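Local coordinates for protein collagen alpha-1(XX) chain (Homo sapiens, PDB 5KF4) that probably contributes, as a fibril-associated collagen, to the extracellular matrix, here represented by its second fibronectin type III domain, a beta-sandwich module, at residues A13-V18 against S30-P35; Y41-R46 against R54-E59; Y76-F81 against G94-A99. One frame throughout, in Å; residues are numbered along the deposited sequence.

Contact 1: residues A13-V18 against S30-P35; sequences APTSLV and SWTPAP
T15 pairs with T32 and V18 with S30 along two antiparallel segments at 168°, both as hydrogen-bonded pairs, but one extra residue on the first strand shifts the register between them and makes a beta bulge. S16, with positive phi, and L17 fill that bulge opposite W31; there W31 CA approaches S16 O at 3.5 Å and L17 CA lies 3.1 Å from S30 O, as CA-H...O contacts.

Around the T15-T32 pair the hydroxyls reinforce the backbone. The T32 carbonyl O takes T15 N and, from the opposite face of its plane, the longer bond from T15 OG1 at 3.3 Å. A chi1 of 54° sets OG1 between the backbone N and carbonyl carbon, bringing the hydroxyl back to the carbonyl that its own N-H already holds. T32 OG1 donates to S16 OG over 2.7 Å, and S16 OG in turn donates its own hydrogen to T15 O, also at 2.7 Å, from above the carbonyl plane. At the far end V18 N binds S30 O, whereas the return bond from S30 N to V18 O is weak.

The other side of the strands is apolar. P14 CB meets W31 CD1 obliquely at 3.3 Å, and L17 CD1 lies more loosely against W31 CB, at 4.4 Å. Beyond the segments, Y41 joins W31 edge-to-face and L92 touches both W31 and L17. The A-B hairpin of this fibronectin type III domain thus carries a short chain of hydroxyl hydrogen bonds on its exposed face, tying the irregular bulge to T32, while proline, leucine and tryptophan turn toward the sandwich core.

Contact 2: residues Y41-R46 against R54-E59; sequences YLIVWR and REVVVE
Y41, I43 and W45 pair with V58, V56 and R54 as antiparallel hydrogen-bonded pairs, each with both backbone bonds made. I43 N donates to V56 O at 2.9 Å, nearly in line with the carbonyl, and V56 N returns to I43 O at 3.0 Å in the carbonyl plane. R54 O accepts W45 N, while R54 N goes to W45 O. L42 and V44, which alternate with them, and R46 just beyond W45, bond through their backbones to F81, S79 and L77.

A W45 chi1 of 63° places CG between the backbone N and the carbonyl carbon, and with this turn the indole lies across R54, whose CB is 3.9 Å from the five-membered ring centroid, a CH-pi contact over the face. NE1 donates to a water at 2.5 Å in the ring plane, and that water also accepts from R54 NH1 at 3.2 Å. At the ring's edge CZ3 meets V56 CG1 at 3.7 Å. With an alanine at W45, R54 CB would probably lose the ring face it packs on, V56 CG1 would keep I43 but lose the indole edge, and the water would lose its NE1 donor.

On the sheet face carrying L42, V44, E55 and V57, E55 CG runs beside V44 CG2. This is the C-C' hairpin of the fibronectin type III sandwich, with C' at the sheet edge.

Contact 3: residues Y76-F81 against G94-A99; sequences YLVSVF and GLVTTA
Y76 and V78 pair with V96 and G94 in the F-G hairpin of the fibronectin type III sandwich, where the segment axes are turned 137° from one another. Four backbone bonds hold it: Y76 N to V96 O at 2.9 Å and V78 N to G94 O at 3.0 Å, with the return bonds V96 N to Y76 O and G94 N to V78 O both longer, at 3.2 Å. Between these pairs L95 CA rests against Y76 O in a CA-H...O contact.

On the outer face L77 CD1 touches L95 CD2 at 3.7 Å; L77 CG stands opposite the backbone N (chi1 -172°), and its chain bends toward the neighbouring leucine. On the inner face V78 CG2 meets V96 CG1 more loosely, at 4.1 Å, and the Y76 ring has V96 O at its edge and T98 CG2 approaching obliquely.

In the next shell, I27 of the facing sheet packs on both V78 and V96, W45 backs V78, and L70 lies against Y76 and T98. The Y76 hydroxyl bonds to A71 N, five residues earlier, as in the tyrosine corner of Greek-key beta-sandwiches. The adjoining T98 OG1 bonds both A71 O and T74 N, while its CG2 sits 4.1 Å from Y76 CE2.

Overall arrangement
The three contacts are successive hairpins of one sandwich, in series along the chain. Contacts 2 and 3, with centres about 11 Å apart, share a sheet: strands 40-47 and 75-84 are neighbours in it, and V44 O lies 2.7 Å from S79 N, a probable hydrogen bond. Contact 1 belongs to the opposing sheet, its centre about 15 Å from each of the others, and meets them through the core. P14 CG packs 3.5 Å from Y41 CE1 of contact 2, while L17 CD1 comes within 3.7 Å of V80 CG2 of contact 3. P14, ahead of the bulge, and L17, within it, therefore bear on the two hairpins of the facing sheet.

Contact 1: residues A13-V18 against S30-P35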
ATOM      1  N   ALA A  13      10.839  -2.888   7.401  1.00 76.12           N
ATOM      2  CA  ALA A  13       9.504  -2.637   6.879  1.00 70.19           C
ATOM      3  C   ALA A  13       8.800  -1.572   7.693  1.00 65.83           C
ATOM      4  O   ALA A  13       9.085  -1.410   8.877  1.00 61.92           O
ATOM      5  CB  ALA A  13       8.690  -3.923   6.865  1.00 68.53           C
ATOM      6  N   PRO A  14       7.874  -0.836   7.071  1.00 63.01           N
ATOM      7  CA  PRO A  14       7.104   0.024   7.962  1.00 56.15           C
ATOM      8  C   PRO A  14       6.146  -0.831   8.789  1.00 49.65           C
ATOM      9  O   PRO A  14       5.948  -2.005   8.479  1.00 43.49           O
ATOM     10  CB  PRO A  14       6.351   0.947   7.005  1.00 53.49           C
ATOM     11  CG  PRO A  14       6.274   0.202   5.717  1.00 60.39           C
ATOM     12  CD  PRO A  14       7.445  -0.737   5.666  1.00 63.77           C
ATOM     13  N   THR A  15       5.589  -0.259   9.848  1.00 39.06           N
ATOM     14  CA  THR A  15       4.676  -0.989  10.714  1.00 36.91           C
ATOM     15  C   THR A  15       3.373  -0.232  10.903  1.00 30.61           C
ATOM     16  O   THR A  15       3.260   0.933  10.510  1.00 19.39           O
ATOM     17  CB  THR A  15       5.302  -1.268  12.096  1.00 46.56           C
ATOM     18  OG1 THR A  15       5.750  -0.039  12.679  1.00 47.16           O
ATOM     19  CG2 THR A  15       6.479  -2.230  11.972  1.00 48.63           C
ATOM     20  N   SER A  16       2.386  -0.920  11.476  1.00 34.40           N
ATOM     21  CA  SER A  16       1.144  -0.300  11.938  1.00 41.02           C
ATOM     22  C   SER A  16       0.394   0.428  10.827  1.00 37.23           C
ATOM     23  O   SER A  16       0.308   1.657  10.827  1.00 40.02           O
ATOM     24  CB  SER A  16       1.428   0.665  13.098  1.00 48.98           C
ATOM     25  OG  SER A  16       1.890   1.922  12.644  1.00 56.22           O
ATOM     26  N   LEU A  17      -0.155  -0.336   9.886  1.00 33.92           N
ATOM     27  CA  LEU A  17      -0.908   0.246   8.781  1.00 15.13           C
ATOM     28  C   LEU A  17      -2.272   0.759   9.243  1.00 29.10           C
ATOM     29  O   LEU A  17      -3.035   0.035   9.879  1.00 29.77           O
ATOM     30  CB  LEU A  17      -1.094  -0.783   7.664  1.00 12.63           C
ATOM     31  CG  LEU A  17      -1.816  -0.279   6.413  1.00  9.33           C
ATOM     32  CD1 LEU A  17      -0.869   0.608   5.622  1.00  9.09           C
ATOM     33  CD2 LEU A  17      -2.330  -1.421   5.563  1.00  6.69           C
ATOM     34  N   VAL A  18      -2.575   2.010   8.912  1.00 35.13           N
ATOM     35  CA  VAL A  18      -3.847   2.622   9.287  1.00 26.77           C
ATOM     36  C   VAL A  18      -4.610   3.107   8.051  1.00 23.98           C
ATOM     37  O   VAL A  18      -4.159   4.004   7.343  1.00 29.80           O
ATOM     38  CB  VAL A  18      -3.642   3.807  10.258  1.00 23.80           C
ATOM     39  CG1 VAL A  18      -4.977   4.368  10.704  1.00  6.03           C
ATOM     40  CG2 VAL A  18      -2.815   3.374  11.461  1.00 22.77           C
ATOM     41  N   SER A  30      -1.850   4.891   6.055  1.00 14.04           N
ATOM     42  CA  SER A  30      -0.873   5.384   7.011  1.00 20.25           C
ATOM     43  C   SER A  30      -0.087   4.231   7.613  1.00 24.77           C
ATOM     44  O   SER A  30      -0.635   3.165   7.876  1.00 24.19           O
ATOM     45  CB  SER A  30      -1.569   6.195   8.107  1.00 35.63           C
ATOM     46  OG  SER A  30      -1.799   7.529   7.685  1.00 43.33           O
ATOM     47  N   TRP A  31       1.191   4.467   7.872  1.00 14.38           N
ATOM     48  CA  TRP A  31       2.068   3.425   8.376  1.00 27.44           C
ATOM     49  C   TRP A  31       3.178   4.021   9.234  1.00 25.89           C
ATOM     50  O   TRP A  31       3.458   5.209   9.139  1.00 28.57           O
ATOM     51  CB  TRP A  31       2.649   2.638   7.194  1.00 50.66           C
ATOM     52  CG  TRP A  31       3.425   3.496   6.216  1.00 61.38           C
ATOM     53  CD1 TRP A  31       4.765   3.769   6.238  1.00 62.06           C
ATOM     54  CD2 TRP A  31       2.893   4.203   5.085  1.00 55.21           C
ATOM     55  NE1 TRP A  31       5.099   4.590   5.187  1.00 59.16           N
ATOM     56  CE2 TRP A  31       3.968   4.872   4.466  1.00 58.18           C
ATOM     57  CE3 TRP A  31       1.612   4.329   4.535  1.00 37.56           C
ATOM     58  CZ2 TRP A  31       3.801   5.656   3.324  1.00 52.09           C
ATOM     59  CZ3 TRP A  31       1.449   5.111   3.403  1.00 33.49           C
ATOM     60  CH2 TRP A  31       2.537   5.763   2.810  1.00 39.92           C
ATOM     61  N   THR A  32       3.786   3.216  10.102  1.00 12.90           N
ATOM     62  CA  THR A  32       4.928   3.702  10.869  1.00 29.80           C
ATOM     63  C   THR A  32       6.237   3.222  10.246  1.00 32.36           C
ATOM     64  O   THR A  32       6.545   2.032  10.282  1.00 25.56           O
ATOM     65  CB  THR A  32       4.857   3.262  12.345  1.00 35.66           C
ATOM     66  OG1 THR A  32       3.695   3.838  12.956  1.00 32.70           O
ATOM     67  CG2 THR A  32       6.091   3.730  13.101  1.00 37.94           C
ATOM     68  N   PRO A  33       7.018   4.159   9.688  1.00 43.97           N
ATOM     69  CA  PRO A  33       8.252   3.844   8.963  1.00 53.31           C
ATOM     70  C   PRO A  33       9.361   3.344   9.876  1.00 49.06           C
ATOM     71  O   PRO A  33       9.425   3.742  11.040  1.00 52.29           O
ATOM     72  CB  PRO A  33       8.644   5.180   8.326  1.00 60.57           C
ATOM     73  CG  PRO A  33       8.024   6.220   9.189  1.00 58.51           C
ATOM     74  CD  PRO A  33       6.895   5.599   9.971  1.00 50.55           C
ATOM     75  N   ALA A  34      10.222   2.483   9.348  1.00 50.63           N
ATOM     76  CA  ALA A  34      11.422   2.072  10.058  1.00 49.96           C
ATOM     77  C   ALA A  34      12.389   3.257  10.147  1.00 51.20           C
ATOM     78  O   ALA A  34      12.317   4.173   9.322  1.00 30.32           O
ATOM     79  CB  ALA A  34      12.068   0.884   9.364  1.00 55.78           C
ATOM     80  N   PRO A  35      13.283   3.252  11.155  1.00 88.76           N
ATOM     81  CA  PRO A  35      14.272   4.319  11.373  1.00 94.32           C
ATOM     82  C   PRO A  35      15.112   4.610  10.133  1.00 97.09           C
ATOM     83  O   PRO A  35      15.464   5.763   9.879  1.00104.60           O
ATOM     84  CB  PRO A  35      15.152   3.769  12.498  1.00 94.87           C
ATOM     85  CG  PRO A  35      14.307   2.784  13.212  1.00 92.83           C
ATOM     86  CD  PRO A  35      13.256   2.284  12.269  1.00 91.86           C
TER

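Contact 2: residues Y41-R46 against R54-E59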
ATOM      1  N   TYR A  41       8.599   3.696  -1.655  1.00 27.02           N
ATOM      2  CA  TYR A  41       7.571   2.735  -1.236  1.00 33.45           C
ATOM      3  C   TYR A  41       6.680   2.326  -2.411  1.00 29.11           C
ATOM      4  O   TYR A  41       6.240   3.180  -3.178  1.00 31.69           O
ATOM      5  CB  TYR A  41       6.677   3.302  -0.125  1.00 36.60           C
ATOM      6  CG  TYR A  41       7.270   3.318   1.264  1.00 28.54           C
ATOM      7  CD1 TYR A  41       7.382   2.145   2.001  1.00 17.91           C
ATOM      8  CD2 TYR A  41       7.679   4.506   1.856  1.00 18.84           C
ATOM      9  CE1 TYR A  41       7.909   2.146   3.273  1.00  9.02           C
ATOM     10  CE2 TYR A  41       8.208   4.517   3.137  1.00 23.84           C
ATOM     11  CZ  TYR A  41       8.321   3.334   3.840  1.00 27.62           C
ATOM     12  OH  TYR A  41       8.847   3.337   5.113  1.00 44.28           O
ATOM     13  N   LEU A  42       6.393   1.032  -2.539  1.00 15.25           N
ATOM     14  CA  LEU A  42       5.413   0.569  -3.524  1.00 12.15           C
ATOM     15  C   LEU A  42       4.054   0.308  -2.879  1.00 14.83           C
ATOM     16  O   LEU A  42       3.934  -0.515  -1.970  1.00 14.41           O
ATOM     17  CB  LEU A  42       5.890  -0.703  -4.227  1.00 11.25           C
ATOM     18  CG  LEU A  42       4.824  -1.370  -5.109  1.00 17.47           C
ATOM     19  CD1 LEU A  42       4.448  -0.496  -6.303  1.00 16.69           C
ATOM     20  CD2 LEU A  42       5.229  -2.764  -5.555  1.00 17.94           C
ATOM     21  N   ILE A  43       3.029   0.984  -3.388  1.00 17.54           N
ATOM     22  CA  ILE A  43       1.657   0.826  -2.908  1.00 24.86           C
ATOM     23  C   ILE A  43       0.762   0.149  -3.952  1.00 27.15           C
ATOM     24  O   ILE A  43       0.692   0.588  -5.101  1.00 22.16           O
ATOM     25  CB  ILE A  43       1.050   2.187  -2.521  1.00 22.42           C
ATOM     26  CG1 ILE A  43       1.846   2.805  -1.371  1.00 31.86           C
ATOM     27  CG2 ILE A  43      -0.407   2.033  -2.130  1.00 15.30           C
ATOM     28  CD1 ILE A  43       1.834   4.306  -1.362  1.00 27.46           C
ATOM     29  N   VAL A  44       0.081  -0.919  -3.539  1.00 23.87           N
ATOM     30  CA  VAL A  44      -0.738  -1.728  -4.440  1.00 17.34           C
ATOM     31  C   VAL A  44      -2.169  -1.867  -3.927  1.00 21.98           C
ATOM     32  O   VAL A  44      -2.379  -2.245  -2.776  1.00 23.63           O
ATOM     33  CB  VAL A  44      -0.149  -3.149  -4.605  1.00 11.63           C
ATOM     34  CG1 VAL A  44      -0.950  -3.950  -5.621  1.00 17.65           C
ATOM     35  CG2 VAL A  44       1.323  -3.084  -4.991  1.00 11.68           C
ATOM     36  N   TRP A  45      -3.155  -1.566  -4.767  1.00 19.77           N
ATOM     37  CA  TRP A  45      -4.545  -1.823  -4.394  1.00 18.06           C
ATOM     38  C   TRP A  45      -5.354  -2.432  -5.540  1.00 21.82           C
ATOM     39  O   TRP A  45      -5.216  -2.029  -6.695  1.00 24.07           O
ATOM     40  CB  TRP A  45      -5.225  -0.541  -3.896  1.00 10.01           C
ATOM     41  CG  TRP A  45      -5.334   0.544  -4.918  1.00  8.20           C
ATOM     42  CD1 TRP A  45      -6.455   0.913  -5.596  1.00  8.20           C
ATOM     43  CD2 TRP A  45      -4.283   1.404  -5.377  1.00  8.52           C
ATOM     44  NE1 TRP A  45      -6.172   1.952  -6.452  1.00 13.24           N
ATOM     45  CE2 TRP A  45      -4.843   2.271  -6.337  1.00 10.28           C
ATOM     46  CE3 TRP A  45      -2.923   1.524  -5.071  1.00 10.27           C
ATOM     47  CZ2 TRP A  45      -4.093   3.243  -6.993  1.00 12.84           C
ATOM     48  CZ3 TRP A  45      -2.181   2.489  -5.719  1.00  9.02           C
ATOM     49  CH2 TRP A  45      -2.768   3.338  -6.671  1.00 12.94           C
ATOM     50  N   ARG A  46      -6.183  -3.416  -5.207  1.00 17.58           N
ATOM     51  CA  ARG A  46      -7.023  -4.102  -6.186  1.00 17.97           C
ATOM     52  C   ARG A  46      -8.382  -4.455  -5.598  1.00 23.26           C
ATOM     53  O   ARG A  46      -8.509  -4.653  -4.391  1.00 30.65           O
ATOM     54  CB  ARG A  46      -6.360  -5.378  -6.710  1.00 23.58           C
ATOM     55  CG  ARG A  46      -6.046  -6.416  -5.653  1.00 35.06           C
ATOM     56  CD  ARG A  46      -5.411  -7.637  -6.293  1.00 52.24           C
ATOM     57  NE  ARG A  46      -6.249  -8.140  -7.381  1.00 67.30           N
ATOM     58  CZ  ARG A  46      -5.837  -8.979  -8.326  1.00 76.30           C
ATOM     59  NH1 ARG A  46      -4.585  -9.420  -8.330  1.00 71.80           N
ATOM     60  NH2 ARG A  46      -6.678  -9.375  -9.272  1.00 79.06           N
ATOM     61  N   ARG A  54      -3.727  -1.949  -9.171  1.00  9.16           N
ATOM     62  CA  ARG A  54      -3.238  -0.609  -9.449  1.00 12.96           C
ATOM     63  C   ARG A  54      -2.095  -0.291  -8.506  1.00  9.41           C
ATOM     64  O   ARG A  54      -2.021  -0.829  -7.411  1.00  9.15           O
ATOM     65  CB  ARG A  54      -4.354   0.431  -9.319  1.00 13.64           C
ATOM     66  CG  ARG A  54      -5.443   0.274 -10.358  1.00 12.51           C
ATOM     67  CD  ARG A  54      -6.636   1.136 -10.040  1.00 22.08           C
ATOM     68  NE  ARG A  54      -7.693   0.975 -11.031  1.00 30.00           N
ATOM     69  CZ  ARG A  54      -8.435   1.972 -11.493  1.00 31.84           C
ATOM     70  NH1 ARG A  54      -8.235   3.206 -11.053  1.00 35.36           N
ATOM     71  NH2 ARG A  54      -9.378   1.734 -12.395  1.00 32.76           N
ATOM     72  N   GLU A  55      -1.170   0.544  -8.954  1.00 20.24           N
ATOM     73  CA  GLU A  55       0.022   0.816  -8.170  1.00 10.30           C
ATOM     74  C   GLU A  55       0.492   2.264  -8.268  1.00 19.41           C
ATOM     75  O   GLU A  55       0.185   2.995  -9.219  1.00 20.91           O
ATOM     76  CB  GLU A  55       1.171  -0.109  -8.589  1.00 20.32           C
ATOM     77  CG  GLU A  55       0.972  -1.572  -8.242  1.00 23.35           C
ATOM     78  CD  GLU A  55       2.046  -2.460  -8.839  1.00 17.66           C
ATOM     79  OE1 GLU A  55       3.089  -1.920  -9.278  1.00 20.68           O
ATOM     80  OE2 GLU A  55       1.865  -3.697  -8.844  1.00 10.05           O
ATOM     81  N   VAL A  56       1.253   2.658  -7.258  1.00 18.70           N
ATOM     82  CA  VAL A  56       1.937   3.936  -7.259  1.00 25.89           C
ATOM     83  C   VAL A  56       3.168   3.764  -6.390  1.00 26.80           C
ATOM     84  O   VAL A  56       3.135   3.062  -5.382  1.00 19.31           O
ATOM     85  CB  VAL A  56       1.040   5.086  -6.730  1.00 23.75           C
ATOM     86  CG1 VAL A  56       0.649   4.849  -5.279  1.00  9.66           C
ATOM     87  CG2 VAL A  56       1.734   6.433  -6.873  1.00 18.96           C
ATOM     88  N   VAL A  57       4.279   4.350  -6.806  1.00 30.21           N
ATOM     89  CA  VAL A  57       5.461   4.292  -5.970  1.00 28.38           C
ATOM     90  C   VAL A  57       5.685   5.671  -5.359  1.00 33.61           C
ATOM     91  O   VAL A  57       5.615   6.684  -6.056  1.00 34.46           O
ATOM     92  CB  VAL A  57       6.691   3.822  -6.772  1.00 28.64           C
ATOM     93  CG1 VAL A  57       7.973   4.044  -5.985  1.00 28.74           C
ATOM     94  CG2 VAL A  57       6.545   2.357  -7.131  1.00 19.11           C
ATOM     95  N   VAL A  58       5.938   5.710  -4.054  1.00 36.41           N
ATOM     96  CA  VAL A  58       6.161   6.978  -3.365  1.00 40.42           C
ATOM     97  C   VAL A  58       7.526   6.960  -2.690  1.00 46.50           C
ATOM     98  O   VAL A  58       8.172   5.916  -2.619  1.00 32.92           O
ATOM     99  CB  VAL A  58       5.065   7.267  -2.326  1.00 38.44           C
ATOM    100  CG1 VAL A  58       3.725   7.472  -3.019  1.00 33.98           C
ATOM    101  CG2 VAL A  58       4.981   6.142  -1.309  1.00 38.96           C
ATOM    102  N   GLU A  59       7.929   8.091  -2.125  1.00 50.65           N
ATOM    103  CA  GLU A  59       9.291   8.234  -1.617  1.00 48.10           C
ATOM    104  C   GLU A  59       9.492   7.626  -0.237  1.00 48.92           C
ATOM    105  O   GLU A  59       8.540   7.339   0.486  1.00 62.09           O
ATOM    106  CB  GLU A  59       9.692   9.707  -1.562  1.00 44.02           C
ATOM    107  CG  GLU A  59       9.548  10.438  -2.872  1.00 54.27           C
ATOM    108  CD  GLU A  59       8.162  11.026  -3.033  1.00 69.88           C
ATOM    109  OE1 GLU A  59       7.202  10.242  -3.202  1.00 72.96           O
ATOM    110  OE2 GLU A  59       8.032  12.268  -2.971  1.00 72.74           O
TER
HETATM  111  O   HOH W   1      -7.404   3.568  -7.970  1.00 26.50           O

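Contact 3: residues Y76-F81 against G94-A99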
ATOM      1  N   TYR A  76     -11.228  -3.440  -1.234  1.00 26.51           N
ATOM      2  CA  TYR A  76      -9.883  -3.411  -1.787  1.00 21.71           C
ATOM      3  C   TYR A  76      -8.847  -4.075  -0.890  1.00 26.92           C
ATOM      4  O   TYR A  76      -8.880  -3.921   0.328  1.00 28.78           O
ATOM      5  CB  TYR A  76      -9.452  -1.966  -2.067  1.00 17.98           C
ATOM      6  CG  TYR A  76     -10.131  -1.332  -3.259  1.00 18.90           C
ATOM      7  CD1 TYR A  76      -9.626  -1.510  -4.539  1.00 12.63           C
ATOM      8  CD2 TYR A  76     -11.270  -0.555  -3.109  1.00 14.16           C
ATOM      9  CE1 TYR A  76     -10.232  -0.934  -5.632  1.00  7.53           C
ATOM     10  CE2 TYR A  76     -11.884   0.024  -4.202  1.00  8.85           C
ATOM     11  CZ  TYR A  76     -11.360  -0.170  -5.459  1.00 16.30           C
ATOM     12  OH  TYR A  76     -11.964   0.401  -6.554  1.00 29.63           O
ATOM     13  N   LEU A  77      -7.941  -4.830  -1.506  1.00 25.79           N
ATOM     14  CA  LEU A  77      -6.733  -5.276  -0.828  1.00 18.86           C
ATOM     15  C   LEU A  77      -5.671  -4.214  -1.039  1.00 19.28           C
ATOM     16  O   LEU A  77      -5.324  -3.900  -2.173  1.00 26.13           O
ATOM     17  CB  LEU A  77      -6.248  -6.627  -1.355  1.00 32.01           C
ATOM     18  CG  LEU A  77      -5.102  -7.246  -0.547  1.00 34.24           C
ATOM     19  CD1 LEU A  77      -5.519  -7.483   0.902  1.00 34.26           C
ATOM     20  CD2 LEU A  77      -4.606  -8.535  -1.189  1.00 26.53           C
ATOM     21  N   VAL A  78      -5.144  -3.671   0.050  1.00 22.05           N
ATOM     22  CA  VAL A  78      -4.212  -2.557  -0.047  1.00 27.24           C
ATOM     23  C   VAL A  78      -2.857  -2.934   0.539  1.00 32.63           C
ATOM     24  O   VAL A  78      -2.780  -3.366   1.679  1.00 39.95           O
ATOM     25  CB  VAL A  78      -4.755  -1.320   0.678  1.00 19.34           C
ATOM     26  CG1 VAL A  78      -3.775  -0.181   0.560  1.00 20.92           C
ATOM     27  CG2 VAL A  78      -6.102  -0.919   0.097  1.00  7.08           C
ATOM     28  N   SER A  79      -1.794  -2.776  -0.243  1.00 28.45           N
ATOM     29  CA  SER A  79      -0.466  -3.207   0.186  1.00 22.31           C
ATOM     30  C   SER A  79       0.567  -2.081   0.159  1.00 23.43           C
ATOM     31  O   SER A  79       0.522  -1.199  -0.701  1.00 16.33           O
ATOM     32  CB  SER A  79       0.011  -4.371  -0.680  1.00 16.03           C
ATOM     33  OG  SER A  79      -0.873  -5.475  -0.581  1.00 18.50           O
ATOM     34  N   VAL A  80       1.501  -2.128   1.107  1.00 21.00           N
ATOM     35  CA  VAL A  80       2.603  -1.171   1.172  1.00 25.17           C
ATOM     36  C   VAL A  80       3.950  -1.884   1.133  1.00 36.93           C
ATOM     37  O   VAL A  80       4.306  -2.586   2.072  1.00 42.56           O
ATOM     38  CB  VAL A  80       2.534  -0.319   2.448  1.00 27.78           C
ATOM     39  CG1 VAL A  80       3.694   0.667   2.493  1.00 27.75           C
ATOM     40  CG2 VAL A  80       1.210   0.406   2.527  1.00 18.68           C
ATOM     41  N   PHE A  81       4.697  -1.693   0.052  1.00 40.32           N
ATOM     42  CA  PHE A  81       5.995  -2.343  -0.123  1.00 35.74           C
ATOM     43  C   PHE A  81       7.134  -1.338  -0.008  1.00 36.62           C
ATOM     44  O   PHE A  81       7.187  -0.369  -0.762  1.00 29.37           O
ATOM     45  CB  PHE A  81       6.065  -3.044  -1.476  1.00 37.21           C
ATOM     46  CG  PHE A  81       5.144  -4.221  -1.604  1.00 33.72           C
ATOM     47  CD1 PHE A  81       5.559  -5.485  -1.220  1.00 24.53           C
ATOM     48  CD2 PHE A  81       3.861  -4.064  -2.111  1.00 22.54           C
ATOM     49  CE1 PHE A  81       4.717  -6.573  -1.348  1.00 19.94           C
ATOM     50  CE2 PHE A  81       3.012  -5.148  -2.237  1.00 15.11           C
ATOM     51  CZ  PHE A  81       3.439  -6.404  -1.855  1.00 15.36           C
ATOM     52  N   GLY A  94      -4.137  -4.754   4.248  1.00 22.46           N
ATOM     53  CA  GLY A  94      -5.434  -4.836   4.891  1.00 18.09           C
ATOM     54  C   GLY A  94      -6.577  -4.664   3.909  1.00 29.14           C
ATOM     55  O   GLY A  94      -6.383  -4.211   2.781  1.00 22.63           O
ATOM     56  N   LEU A  95      -7.778  -5.029   4.345  1.00 32.53           N
ATOM     57  CA  LEU A  95      -8.968  -4.898   3.517  1.00 22.46           C
ATOM     58  C   LEU A  95      -9.790  -3.704   3.970  1.00 20.42           C
ATOM     59  O   LEU A  95     -10.038  -3.527   5.164  1.00 20.19           O
ATOM     60  CB  LEU A  95      -9.820  -6.166   3.580  1.00 22.97           C
ATOM     61  CG  LEU A  95      -9.236  -7.460   3.016  1.00 23.06           C
ATOM     62  CD1 LEU A  95     -10.090  -8.636   3.459  1.00 20.24           C
ATOM     63  CD2 LEU A  95      -9.156  -7.402   1.496  1.00 21.64           C
ATOM     64  N   VAL A  96     -10.221  -2.892   3.014  1.00 20.96           N
ATOM     65  CA  VAL A  96     -11.139  -1.802   3.307  1.00 15.94           C
ATOM     66  C   VAL A  96     -12.208  -1.693   2.223  1.00 21.15           C
ATOM     67  O   VAL A  96     -11.914  -1.793   1.033  1.00 12.98           O
ATOM     68  CB  VAL A  96     -10.387  -0.455   3.453  1.00 13.03           C
ATOM     69  CG1 VAL A  96      -9.563  -0.151   2.210  1.00 15.68           C
ATOM     70  CG2 VAL A  96     -11.359   0.675   3.754  1.00 18.56           C
ATOM     71  N   THR A  97     -13.456  -1.522   2.643  1.00 22.10           N
ATOM     72  CA  THR A  97     -14.560  -1.354   1.707  1.00 10.54           C
ATOM     73  C   THR A  97     -14.944   0.119   1.667  1.00 14.37           C
ATOM     74  O   THR A  97     -15.220   0.718   2.705  1.00 15.12           O
ATOM     75  CB  THR A  97     -15.788  -2.213   2.088  1.00  5.78           C
ATOM     76  OG1 THR A  97     -15.448  -3.601   2.004  1.00 16.46           O
ATOM     77  CG2 THR A  97     -16.943  -1.946   1.138  1.00  5.84           C
ATOM     78  N   THR A  98     -14.942   0.704   0.471  1.00 12.33           N
ATOM     79  CA  THR A  98     -15.276   2.118   0.319  1.00  8.87           C
ATOM     80  C   THR A  98     -16.749   2.374   0.642  1.00 13.77           C
ATOM     81  O   THR A  98     -17.588   1.480   0.528  1.00 16.13           O
ATOM     82  CB  THR A  98     -14.964   2.640  -1.114  1.00 15.03           C
ATOM     83  OG1 THR A  98     -15.659   1.850  -2.086  1.00 16.85           O
ATOM     84  CG2 THR A  98     -13.476   2.573  -1.404  1.00  6.82           C
ATOM     85  N   ALA A  99     -17.041   3.593   1.082  1.00 12.83           N
ATOM     86  CA  ALA A  99     -18.404   4.013   1.382  1.00 14.08           C
ATOM     87  C   ALA A  99     -19.308   3.885   0.150  1.00 16.59           C
ATOM     88  O   ALA A  99     -18.822   3.911  -0.981  1.00 21.00           O
ATOM     89  CB  ALA A  99     -18.403   5.445   1.903  1.00 24.73           C
TER